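Local coordinates for protein Orf34 (Pseudomonas syringae pv. syringae, PDB 5KLP) that transfers acetyl groups from acetyl-CoA to serine, threonine and lysine residues of target proteins in infected plant cells, with inositol hexakisphosphate as cofactor, at residues F61-A66 and S186-M191; A71-E76 and E332-V336; G82-F88 and A105-P111. The protein carries 10 engineered substitutions. All blocks are in the same frame, centred on the assembly; numbering follows the deposited sequence.

Helix 61-79 ties the three contacts together. Its first turn meets the loop and helix start that carry Cys189 in interaction 1, its later turns cross helix 324-340 in interaction 2, and the chain running on from it becomes the edge strand of interaction 3. Interactions 1 and 3 are largely buried; interaction 2 is only partly so, and its polar end reaches the inositol hexakisphosphate. Their chemistry differs as well: a single water and close packing join the segments of 61-66/186-191, charged groups beside an apolar patch of similar weight those of 71-76/332-336, and regular backbone hydrogen bonds those of 82-88/105-111. Met191 and Met72 touch through their CE methyls, joining interactions 1 and 2.

Interaction 1 (F61-A66 and S186-M191); sequences FAELDA and SDDCVM
Ala62, in the first turn of helix 61-79, lies with its CA 5.1 Å from the CA of Asp187, where a type I turn from Ser186 to Cys189 leads into helix 189-202. The Ala62 N and the Asp187 O are 3.2 Å apart, but the angle is too poor for a hydrogen bond, and the polar link runs through a water held by Asp65. It donates to Asp65 OD2 at 2.6 Å and to the Asp187 carbonyl oxygen at 2.9 Å. It also accepts from the backbone N of Val190, 3.0 Å away, so three bonds fix it between the segments.

The Asp65 and Val190 side chains run antiparallel alongside each other, with their CB atoms only 3.5 Å apart. Val190 CG1, anti to its backbone N (chi1 178°), packs against Asp65 CB. The other branch, CG2, sits beside that N and meets the Ala62 carbonyl oxygen at 3.8 Å. Met191, a selenomethionine bent at its second and third torsions, wraps the acid: CG lies 3.5 Å from Asp65 OD2 while CE packs against the carboxylate carbon. Asp65 OD1 lies in the plane of the Phe61 ring, at its edge, and bonds to the Tyr44 hydroxyl. Arg329 of helix 324-340 makes salt bridges to both Asp65 OD2 and Asp188 OD1, and Arg51 takes Asp188 OD2.

Cys189, an active-site residue, starts its helix here, as the nucleophile does in the papain-like peptidases of the same clan. The turn before it is tied through one water to a buried carboxylate whose two oxygens both have partners, and Arg329, which pairs with both Asp65 and Asp188, probably offsets their mutual repulsion.

Interaction 2 (A71-E76 and E332-V336); sequences AMVYIE and EIKRV. With IHP (inositol hexakisphosphate), chain D.
Glu76 of helix 61-79 and Glu332 of helix 324-340, whose short segments cross at 69°, meet at about a right angle, yet their carboxylates are nearly coplanar, 14° apart. Glu76 OE2 and Glu332 OE1 are 2.5 Å apart, close enough that one of the acids probably holds a proton. The guanidinium of Arg335 stands steeply to the Glu76 carboxylate, 69° between planes. Its NH1 lies on the syn side of OE2 and donates to it in a salt bridge of 2.9 Å. The extended Arg335 chain carries the same NH1 to the phosphate oxygen O22 of inositol hexakisphosphate, also at 2.9 Å, and NH2 adds a second, longer bond to that oxygen. Glu332 OE2 sits well out of the guanidinium plane, 3.1 Å from Arg335 NH1, and pairs by charge alone.

Away from the ligand the contact turns apolar. Val336 CG2 nestles between Met72 CG at 3.6 Å and Ile75 CG1 at 3.7 Å, while the selenium of Met72 lies against Glu332 CB.

Arg79 takes Glu76 OE1, so Glu76, in the second shell, is bonded to two ligand-binding arginines and probably orients them. Their positive charge would offset repulsion between the paired acids and the nearby phosphates.

Interaction 3 (G82-F88 and A105-P111); sequences GLNLKHF and AFRAIFP
Three groups of His87 and Phe88 gather at the carbonyl oxygen of Ile109. The backbone N of Phe88 makes the only hydrogen bond, at 2.9 Å. His87 gives C-H contacts: its CA-H points at the oxygen, and its ring presents the CD2 edge, 3.6 Å away, with the oxygen in the ring plane. Lys86 is bonded through both its backbone groups, its N to Arg107 O and its O to Ile109 N, and Arg107 N bonds to Asn84 O at 175°, almost straight.

This is the parallel pairing of a beta-alpha-beta unit, in which helix 91-98 links strand 85-87, at the edge of the mixed sheet, to strand 105-110. Leu85 and Ile109 share one face, with CD1 of the leucine 3.9 Å from CG1 of the isoleucine, and Leu85 also packs on helices 61-79 and 189-202. Ala108 faces the other way, its CB meeting Phe88 CE2 at 3.5 Å, while Lys86 CB covers part of one face of the Phe88 ring.

Where the strands begin, side chains extend the ladder. The Asn84 amide donates through ND2 to Ala105 O at 2.9 Å, nearly along the C=O axis. The Arg107 chain bends away at chi2, and a turn at chi4 (-69°) swings NH1 back toward 82-88, where it makes a long hydrogen bond, 3.3 Å, to a lone pair of Gly82 O; its NE forms a salt bridge with Asp128.

Interaction 1 (F61-A66 and S186-M191)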
loop_
_atom_site.group_PDB
_atom_site.type_symbol
_atom_site.label_atom_id
_atom_site.label_comp_id
_atom_site.label_asym_id
_atom_site.label_seq_id
_atom_site.Cartn_x
_atom_site.Cartn_y
_atom_site.Cartn_z
ATOM N N PHE A 61 -8.691 -11.352 6.990
ATOM C CA PHE A 61 -9.026 -9.972 6.692
ATOM C C PHE A 61 -8.791 -9.568 5.261
ATOM O O PHE A 61 -9.428 -8.625 4.790
ATOM C CB PHE A 61 -8.313 -9.038 7.657
ATOM C CG PHE A 61 -9.101 -8.806 8.897
ATOM C CD1 PHE A 61 -9.106 -9.756 9.914
ATOM C CD2 PHE A 61 -9.908 -7.680 9.020
ATOM C CE1 PHE A 61 -9.872 -9.567 11.055
ATOM C CE2 PHE A 61 -10.677 -7.484 10.160
ATOM C CZ PHE A 61 -10.654 -8.426 11.181
ATOM N N ALA A 62 -7.919 -10.277 4.553
ATOM C CA ALA A 62 -7.737 -9.973 3.135
ATOM C C ALA A 62 -9.083 -10.033 2.414
ATOM O O ALA A 62 -9.418 -9.133 1.656
ATOM C CB ALA A 62 -6.735 -10.930 2.489
ATOM N N GLU A 63 -9.872 -11.070 2.676
ATOM C CA GLU A 63 -11.168 -11.192 2.013
ATOM C C GLU A 63 -12.170 -10.167 2.572
ATOM O O GLU A 63 -12.877 -9.513 1.804
ATOM C CB GLU A 63 -11.690 -12.635 2.106
ATOM C CG GLU A 63 -12.777 -12.921 3.137
ATOM C CD GLU A 63 -12.831 -14.396 3.535
ATOM O OE1 GLU A 63 -11.931 -15.164 3.123
ATOM O OE2 GLU A 63 -13.771 -14.789 4.256
ATOM N N LEU A 64 -12.224 -10.014 3.896
ATOM C CA LEU A 64 -13.121 -9.040 4.511
ATOM C C LEU A 64 -12.805 -7.595 4.113
ATOM O O LEU A 64 -13.711 -6.831 3.779
ATOM C CB LEU A 64 -13.093 -9.157 6.033
ATOM C CG LEU A 64 -13.967 -10.233 6.672
ATOM C CD1 LEU A 64 -13.798 -10.199 8.185
ATOM C CD2 LEU A 64 -15.422 -10.005 6.286
ATOM N N ASP A 65 -11.536 -7.210 4.176
ATOM C CA ASP A 65 -11.160 -5.870 3.750
ATOM C C ASP A 65 -11.584 -5.642 2.302
ATOM O O ASP A 65 -12.153 -4.597 1.965
ATOM C CB ASP A 65 -9.645 -5.640 3.861
ATOM C CG ASP A 65 -9.145 -5.600 5.295
ATOM O OD1 ASP A 65 -9.952 -5.384 6.230
ATOM O OD2 ASP A 65 -7.922 -5.782 5.479
ATOM N N ALA A 66 -11.313 -6.635 1.455
ATOM C CA ALA A 66 -11.566 -6.515 0.026
ATOM C C ALA A 66 -13.056 -6.349 -0.258
ATOM O O ALA A 66 -13.443 -5.593 -1.145
ATOM C CB ALA A 66 -11.010 -7.735 -0.714
ATOM N N SER A 186 0.603 -11.068 4.514
ATOM C CA SER A 186 -0.218 -10.573 3.421
ATOM C C SER A 186 -1.678 -10.435 3.851
ATOM O O SER A 186 -2.541 -10.093 3.045
ATOM C CB SER A 186 -0.079 -11.477 2.197
ATOM O OG SER A 186 1.185 -11.251 1.581
ATOM N N ASP A 187 -1.949 -10.644 5.135
ATOM C CA ASP A 187 -3.337 -10.583 5.620
ATOM C C ASP A 187 -3.927 -9.171 5.653
ATOM O O ASP A 187 -5.153 -9.003 5.611
ATOM C CB ASP A 187 -3.441 -11.157 7.040
ATOM C CG ASP A 187 -2.844 -12.543 7.165
ATOM O OD1 ASP A 187 -2.760 -13.255 6.143
ATOM O OD2 ASP A 187 -2.473 -12.924 8.298
ATOM N N ASP A 188 -3.063 -8.161 5.720
ATOM C CA ASP A 188 -3.521 -6.774 5.818
ATOM C C ASP A 188 -3.242 -5.948 4.564
ATOM O O ASP A 188 -3.327 -4.721 4.594
ATOM C CB ASP A 188 -2.886 -6.086 7.035
ATOM C CG ASP A 188 -3.247 -6.763 8.353
ATOM O OD1 ASP A 188 -4.449 -6.885 8.682
ATOM O OD2 ASP A 188 -2.318 -7.202 9.058
ATOM N N CYS A 189 -2.951 -6.615 3.454
ATOM C CA CYS A 189 -2.455 -5.915 2.279
ATOM C C CYS A 189 -3.467 -4.939 1.698
ATOM O O CYS A 189 -3.087 -3.930 1.116
ATOM C CB CYS A 189 -2.024 -6.935 1.221
ATOM S SG CYS A 189 -0.322 -7.518 1.511
ATOM N N VAL A 190 -4.753 -5.208 1.883
ATOM C CA VAL A 190 -5.745 -4.256 1.435
ATOM C C VAL A 190 -5.622 -2.948 2.213
ATOM O O VAL A 190 -5.727 -1.878 1.629
ATOM C CB VAL A 190 -7.170 -4.793 1.579
ATOM C CG1 VAL A 190 -8.170 -3.747 1.148
ATOM C CG2 VAL A 190 -7.356 -6.068 0.750
HETATM N N MSE A 191 -5.412 -3.038 3.526
HETATM C CA MSE A 191 -5.295 -1.846 4.361
HETATM C C MSE A 191 -4.004 -1.082 4.027
HETATM O O MSE A 191 -4.019 0.149 3.966
HETATM C CB MSE A 191 -5.337 -2.214 5.850
HETATM C CG MSE A 191 -6.745 -2.560 6.358
HETATM SE SE MSE A 191 -8.026 -1.088 5.979
HETATM C CE MSE A 191 -9.034 -1.956 4.528
HETATM O O HOH W 1 -6.124 -6.848 3.995
#

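Interaction 2 (A71-E76 and E332-V336)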
loop_
_atom_site.group_PDB
_atom_site.type_symbol
_atom_site.label_atom_id
_atom_site.label_comp_id
_atom_site.label_asym_id
_atom_site.label_seq_id
_atom_site.Cartn_x
_atom_site.Cartn_y
_atom_site.Cartn_z
ATOM N N ALA A 71 -16.557 0.657 -0.323
ATOM C CA ALA A 71 -17.181 1.646 0.555
ATOM C C ALA A 71 -16.142 2.623 1.094
ATOM O O ALA A 71 -16.377 3.832 1.153
ATOM C CB ALA A 71 -17.917 0.969 1.695
HETATM N N MSE A 72 -14.981 2.109 1.471
HETATM C CA MSE A 72 -13.940 2.973 1.993
HETATM C C MSE A 72 -13.334 3.829 0.887
HETATM O O MSE A 72 -13.008 4.996 1.099
HETATM C CB MSE A 72 -12.867 2.145 2.697
HETATM C CG MSE A 72 -13.373 1.460 3.950
HETATM SE SE MSE A 72 -12.037 0.236 4.693
HETATM C CE MSE A 72 -12.381 -1.314 3.566
ATOM N N VAL A 73 -13.189 3.260 -0.303
ATOM C CA VAL A 73 -12.670 4.041 -1.427
ATOM C C VAL A 73 -13.596 5.204 -1.761
ATOM O O VAL A 73 -13.156 6.343 -1.965
ATOM C CB VAL A 73 -12.491 3.162 -2.674
ATOM C CG1 VAL A 73 -12.337 4.022 -3.917
ATOM C CG2 VAL A 73 -11.311 2.218 -2.491
ATOM N N TYR A 74 -14.891 4.901 -1.809
ATOM C CA TYR A 74 -15.925 5.893 -2.094
ATOM C C TYR A 74 -15.867 7.056 -1.080
ATOM O O TYR A 74 -15.996 8.223 -1.444
ATOM C CB TYR A 74 -17.298 5.219 -2.106
ATOM C CG TYR A 74 -18.432 6.137 -2.471
ATOM C CD1 TYR A 74 -18.618 6.528 -3.792
ATOM C CD2 TYR A 74 -19.339 6.580 -1.523
ATOM C CE1 TYR A 74 -19.660 7.356 -4.152
ATOM C CE2 TYR A 74 -20.392 7.404 -1.876
ATOM C CZ TYR A 74 -20.544 7.787 -3.190
ATOM O OH TYR A 74 -21.577 8.612 -3.544
ATOM N N ILE A 75 -15.702 6.727 0.198
ATOM C CA ILE A 75 -15.627 7.737 1.255
ATOM C C ILE A 75 -14.343 8.579 1.145
ATOM O O ILE A 75 -14.357 9.807 1.239
ATOM C CB ILE A 75 -15.629 7.073 2.661
ATOM C CG1 ILE A 75 -16.986 6.440 2.979
ATOM C CG2 ILE A 75 -15.201 8.061 3.726
ATOM C CD1 ILE A 75 -18.133 7.374 2.908
ATOM N N GLU A 76 -13.230 7.911 0.899
ATOM C CA GLU A 76 -11.952 8.613 0.865
ATOM C C GLU A 76 -11.852 9.526 -0.359
ATOM O O GLU A 76 -11.273 10.607 -0.286
ATOM C CB GLU A 76 -10.794 7.612 0.886
ATOM C CG GLU A 76 -10.537 6.924 2.234
ATOM C CD GLU A 76 -10.183 7.900 3.372
ATOM O OE1 GLU A 76 -9.950 9.096 3.112
ATOM O OE2 GLU A 76 -10.097 7.459 4.537
ATOM N N GLU A 332 -10.658 3.790 9.174
ATOM C CA GLU A 332 -11.375 3.778 7.902
ATOM C C GLU A 332 -12.851 3.401 8.070
ATOM O O GLU A 332 -13.722 3.997 7.449
ATOM C CB GLU A 332 -10.695 2.828 6.931
ATOM C CG GLU A 332 -9.307 3.306 6.564
ATOM C CD GLU A 332 -9.325 4.757 6.128
ATOM O OE1 GLU A 332 -9.727 5.007 4.966
ATOM O OE2 GLU A 332 -8.956 5.641 6.943
ATOM N N ILE A 333 -13.117 2.411 8.910
ATOM C CA ILE A 333 -14.496 1.981 9.161
ATOM C C ILE A 333 -15.269 3.113 9.819
ATOM O O ILE A 333 -16.402 3.434 9.418
ATOM C CB ILE A 333 -14.517 0.718 10.027
ATOM C CG1 ILE A 333 -13.820 -0.420 9.275
ATOM C CG2 ILE A 333 -15.946 0.334 10.409
ATOM C CD1 ILE A 333 -13.676 -1.681 10.072
ATOM N N LYS A 334 -14.627 3.759 10.788
ATOM C CA LYS A 334 -15.195 4.946 11.421
ATOM C C LYS A 334 -15.534 6.025 10.380
ATOM O O LYS A 334 -16.617 6.600 10.399
ATOM C CB LYS A 334 -14.224 5.507 12.462
ATOM C CG LYS A 334 -14.753 6.700 13.255
ATOM C CD LYS A 334 -13.612 7.403 13.987
ATOM C CE LYS A 334 -14.068 8.705 14.631
ATOM N NZ LYS A 334 -13.054 9.244 15.588
ATOM N N ARG A 335 -14.622 6.290 9.456
ATOM C CA ARG A 335 -14.907 7.281 8.428
ATOM C C ARG A 335 -16.123 6.879 7.586
ATOM O O ARG A 335 -16.948 7.721 7.236
ATOM C CB ARG A 335 -13.680 7.500 7.559
ATOM C CG ARG A 335 -12.632 8.354 8.256
ATOM C CD ARG A 335 -11.311 8.378 7.476
ATOM N NE ARG A 335 -10.314 9.146 8.207
ATOM C CZ ARG A 335 -9.054 9.299 7.814
ATOM N NH1 ARG A 335 -8.641 8.753 6.678
ATOM N NH2 ARG A 335 -8.218 10.009 8.558
ATOM N N VAL A 336 -16.236 5.592 7.266
ATOM C CA VAL A 336 -17.392 5.126 6.502
ATOM C C VAL A 336 -18.684 5.282 7.306
ATOM O O VAL A 336 -19.666 5.854 6.815
ATOM C CB VAL A 336 -17.232 3.670 6.076
ATOM C CG1 VAL A 336 -18.524 3.174 5.441
ATOM C CG2 VAL A 336 -16.084 3.550 5.092
HETATM C C1 IHP D . -5.530 11.287 9.765
HETATM C C2 IHP D . -4.714 9.973 9.374
HETATM C C3 IHP D . -3.922 9.113 10.432
HETATM C C4 IHP D . -3.921 9.738 11.904
HETATM C C5 IHP D . -4.218 11.218 12.056
HETATM C C6 IHP D . -5.544 11.430 11.339
HETATM O O11 IHP D . -5.110 12.352 9.132
HETATM P P1 IHP D . -5.922 13.422 8.100
HETATM O O21 IHP D . -5.002 13.833 6.953
HETATM O O31 IHP D . -6.322 14.683 8.872
HETATM O O41 IHP D . -7.191 12.864 7.478
HETATM O O12 IHP D . -3.967 10.125 8.227
HETATM P P2 IHP D . -4.394 9.176 6.904
HETATM O O22 IHP D . -5.850 9.481 6.493
HETATM O O32 IHP D . -3.492 9.353 5.677
HETATM O O42 IHP D . -4.396 7.691 7.343
HETATM O O13 IHP D . -2.738 9.003 9.976
HETATM P P3 IHP D . -1.738 7.737 9.487
HETATM O O23 IHP D . -2.205 6.841 8.339
HETATM O O33 IHP D . -0.643 8.673 8.979
HETATM O O43 IHP D . -1.234 6.862 10.630
HETATM O O14 IHP D . -2.799 9.434 12.573
HETATM P P4 IHP D . -2.705 8.212 13.633
HETATM O O24 IHP D . -2.558 6.863 12.927
HETATM O O34 IHP D . -1.542 8.400 14.629
HETATM O O44 IHP D . -3.987 8.132 14.483
HETATM O O15 IHP D . -3.222 12.064 11.750
HETATM P P5 IHP D . -2.419 13.028 12.907
HETATM O O25 IHP D . -2.759 12.565 14.328
HETATM O O35 IHP D . -0.878 12.924 12.737
HETATM O O45 IHP D . -2.803 14.507 12.803
HETATM O O16 IHP D . -6.089 12.591 11.698
HETATM P P6 IHP D . -7.694 12.858 11.871
HETATM O O26 IHP D . -8.377 11.622 12.454
HETATM O O36 IHP D . -7.965 14.057 12.798
HETATM O O46 IHP D . -8.340 13.181 10.520
#

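Interaction 3 (G82-F88 and A105-P111)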
loop_
_atom_site.group_PDB
_atom_site.type_symbol
_atom_site.label_atom_id
_atom_site.label_comp_id
_atom_site.label_asym_id
_atom_site.label_seq_id
_atom_site.Cartn_x
_atom_site.Cartn_y
_atom_site.Cartn_z
ATOM N N GLY A 82 -9.665 14.532 -5.715
ATOM C CA GLY A 82 -8.405 14.422 -6.430
ATOM C C GLY A 82 -7.675 13.130 -6.095
ATOM O O GLY A 82 -6.738 12.754 -6.792
ATOM N N LEU A 83 -8.088 12.454 -5.024
ATOM C CA LEU A 83 -7.527 11.141 -4.691
ATOM C C LEU A 83 -7.718 10.192 -5.876
ATOM O O LEU A 83 -6.814 9.432 -6.219
ATOM C CB LEU A 83 -8.174 10.563 -3.425
ATOM C CG LEU A 83 -7.797 9.105 -3.092
ATOM C CD1 LEU A 83 -6.296 8.935 -2.858
ATOM C CD2 LEU A 83 -8.591 8.559 -1.901
ATOM N N ASN A 84 -8.898 10.253 -6.499
ATOM C CA ASN A 84 -9.185 9.478 -7.709
ATOM C C ASN A 84 -8.817 8.007 -7.559
ATOM O O ASN A 84 -8.084 7.446 -8.377
ATOM C CB ASN A 84 -8.452 10.076 -8.916
ATOM C CG ASN A 84 -8.888 11.507 -9.213
ATOM O OD1 ASN A 84 -9.942 11.946 -8.768
ATOM N ND2 ASN A 84 -8.082 12.229 -9.982
ATOM N N LEU A 85 -9.274 7.411 -6.471
ATOM C CA LEU A 85 -8.931 6.038 -6.169
ATOM C C LEU A 85 -9.996 5.078 -6.698
ATOM O O LEU A 85 -11.194 5.315 -6.555
ATOM C CB LEU A 85 -8.746 5.876 -4.660
ATOM C CG LEU A 85 -8.469 4.469 -4.129
ATOM C CD1 LEU A 85 -7.176 3.916 -4.741
ATOM C CD2 LEU A 85 -8.396 4.499 -2.605
ATOM N N LYS A 86 -9.550 3.996 -7.318
ATOM C CA LYS A 86 -10.458 2.974 -7.824
ATOM C C LYS A 86 -10.058 1.605 -7.307
ATOM O O LYS A 86 -8.880 1.307 -7.143
ATOM C CB LYS A 86 -10.498 2.968 -9.354
ATOM C CG LYS A 86 -10.967 4.282 -9.944
ATOM C CD LYS A 86 -11.242 4.175 -11.432
ATOM C CE LYS A 86 -12.672 3.683 -11.670
ATOM N NZ LYS A 86 -13.054 3.692 -13.108
ATOM N N HIS A 87 -11.052 0.784 -7.023
ATOM C CA HIS A 87 -10.828 -0.613 -6.693
ATOM C C HIS A 87 -11.088 -1.435 -7.945
ATOM O O HIS A 87 -12.202 -1.430 -8.452
ATOM C CB HIS A 87 -11.757 -1.036 -5.544
ATOM C CG HIS A 87 -11.738 -2.503 -5.237
ATOM N ND1 HIS A 87 -12.747 -3.123 -4.528
ATOM C CD2 HIS A 87 -10.830 -3.469 -5.527
ATOM C CE1 HIS A 87 -12.464 -4.408 -4.401
ATOM N NE2 HIS A 87 -11.309 -4.644 -4.997
ATOM N N PHE A 88 -10.071 -2.120 -8.458
ATOM C CA PHE A 88 -10.285 -2.999 -9.610
ATOM C C PHE A 88 -10.232 -4.438 -9.131
ATOM O O PHE A 88 -9.441 -4.773 -8.244
ATOM C CB PHE A 88 -9.251 -2.762 -10.714
ATOM C CG PHE A 88 -9.314 -1.384 -11.327
ATOM C CD1 PHE A 88 -10.480 -0.924 -11.923
ATOM C CD2 PHE A 88 -8.190 -0.569 -11.349
ATOM C CE1 PHE A 88 -10.534 0.338 -12.496
ATOM C CE2 PHE A 88 -8.239 0.688 -11.917
ATOM C CZ PHE A 88 -9.414 1.145 -12.496
ATOM N N ALA A 105 -4.379 11.781 -13.503
ATOM C CA ALA A 105 -3.767 11.176 -12.324
ATOM C C ALA A 105 -4.798 10.334 -11.563
ATOM O O ALA A 105 -5.845 10.847 -11.166
ATOM C CB ALA A 105 -3.175 12.246 -11.412
ATOM N N PHE A 106 -4.517 9.052 -11.343
ATOM C CA PHE A 106 -5.405 8.260 -10.497
ATOM C C PHE A 106 -4.660 7.145 -9.781
ATOM O O PHE A 106 -3.495 6.856 -10.083
ATOM C CB PHE A 106 -6.583 7.701 -11.312
ATOM C CG PHE A 106 -6.212 6.645 -12.324
ATOM C CD1 PHE A 106 -6.229 5.298 -11.980
ATOM C CD2 PHE A 106 -5.892 6.991 -13.629
ATOM C CE1 PHE A 106 -5.905 4.315 -12.909
ATOM C CE2 PHE A 106 -5.572 6.016 -14.560
ATOM C CZ PHE A 106 -5.581 4.670 -14.198
ATOM N N ARG A 107 -5.334 6.539 -8.811
ATOM C CA ARG A 107 -4.742 5.464 -8.035
ATOM C C ARG A 107 -5.642 4.240 -8.158
ATOM O O ARG A 107 -6.858 4.366 -8.341
ATOM C CB ARG A 107 -4.595 5.845 -6.551
ATOM C CG ARG A 107 -4.303 7.329 -6.217
ATOM C CD ARG A 107 -3.135 7.850 -6.956
ATOM N NE ARG A 107 -2.557 9.111 -6.478
ATOM C CZ ARG A 107 -3.122 10.317 -6.539
ATOM N NH1 ARG A 107 -4.357 10.489 -6.986
ATOM N NH2 ARG A 107 -2.440 11.368 -6.112
ATOM N N ALA A 108 -5.046 3.058 -8.067
ATOM C CA ALA A 108 -5.793 1.823 -8.227
ATOM C C ALA A 108 -5.339 0.790 -7.198
ATOM O O ALA A 108 -4.139 0.651 -6.948
ATOM C CB ALA A 108 -5.618 1.277 -9.638
ATOM N N ILE A 109 -6.296 0.072 -6.613
ATOM C CA ILE A 109 -6.002 -1.067 -5.757
ATOM C C ILE A 109 -6.569 -2.320 -6.402
ATOM O O ILE A 109 -7.717 -2.340 -6.841
ATOM C CB ILE A 109 -6.592 -0.885 -4.350
ATOM C CG1 ILE A 109 -6.003 0.366 -3.691
ATOM C CG2 ILE A 109 -6.354 -2.133 -3.479
ATOM C CD1 ILE A 109 -6.673 0.753 -2.383
ATOM N N PHE A 110 -5.769 -3.373 -6.479
ATOM C CA PHE A 110 -6.244 -4.584 -7.127
ATOM C C PHE A 110 -5.516 -5.778 -6.542
ATOM O O PHE A 110 -4.387 -5.649 -6.074
ATOM C CB PHE A 110 -6.050 -4.507 -8.651
ATOM C CG PHE A 110 -4.628 -4.244 -9.072
ATOM C CD1 PHE A 110 -3.738 -5.287 -9.262
ATOM C CD2 PHE A 110 -4.186 -2.946 -9.273
ATOM C CE1 PHE A 110 -2.408 -5.037 -9.659
ATOM C CE2 PHE A 110 -2.860 -2.683 -9.660
ATOM C CZ PHE A 110 -1.978 -3.732 -9.853
ATOM N N PRO A 111 -6.170 -6.941 -6.552
ATOM C CA PRO A 111 -5.527 -8.159 -6.068
ATOM C C PRO A 111 -4.614 -8.728 -7.147
ATOM O O PRO A 111 -4.691 -8.276 -8.296
ATOM C CB PRO A 111 -6.712 -9.079 -5.792
ATOM C CG PRO A 111 -7.711 -8.677 -6.865
ATOM C CD PRO A 111 -7.560 -7.186 -6.985
#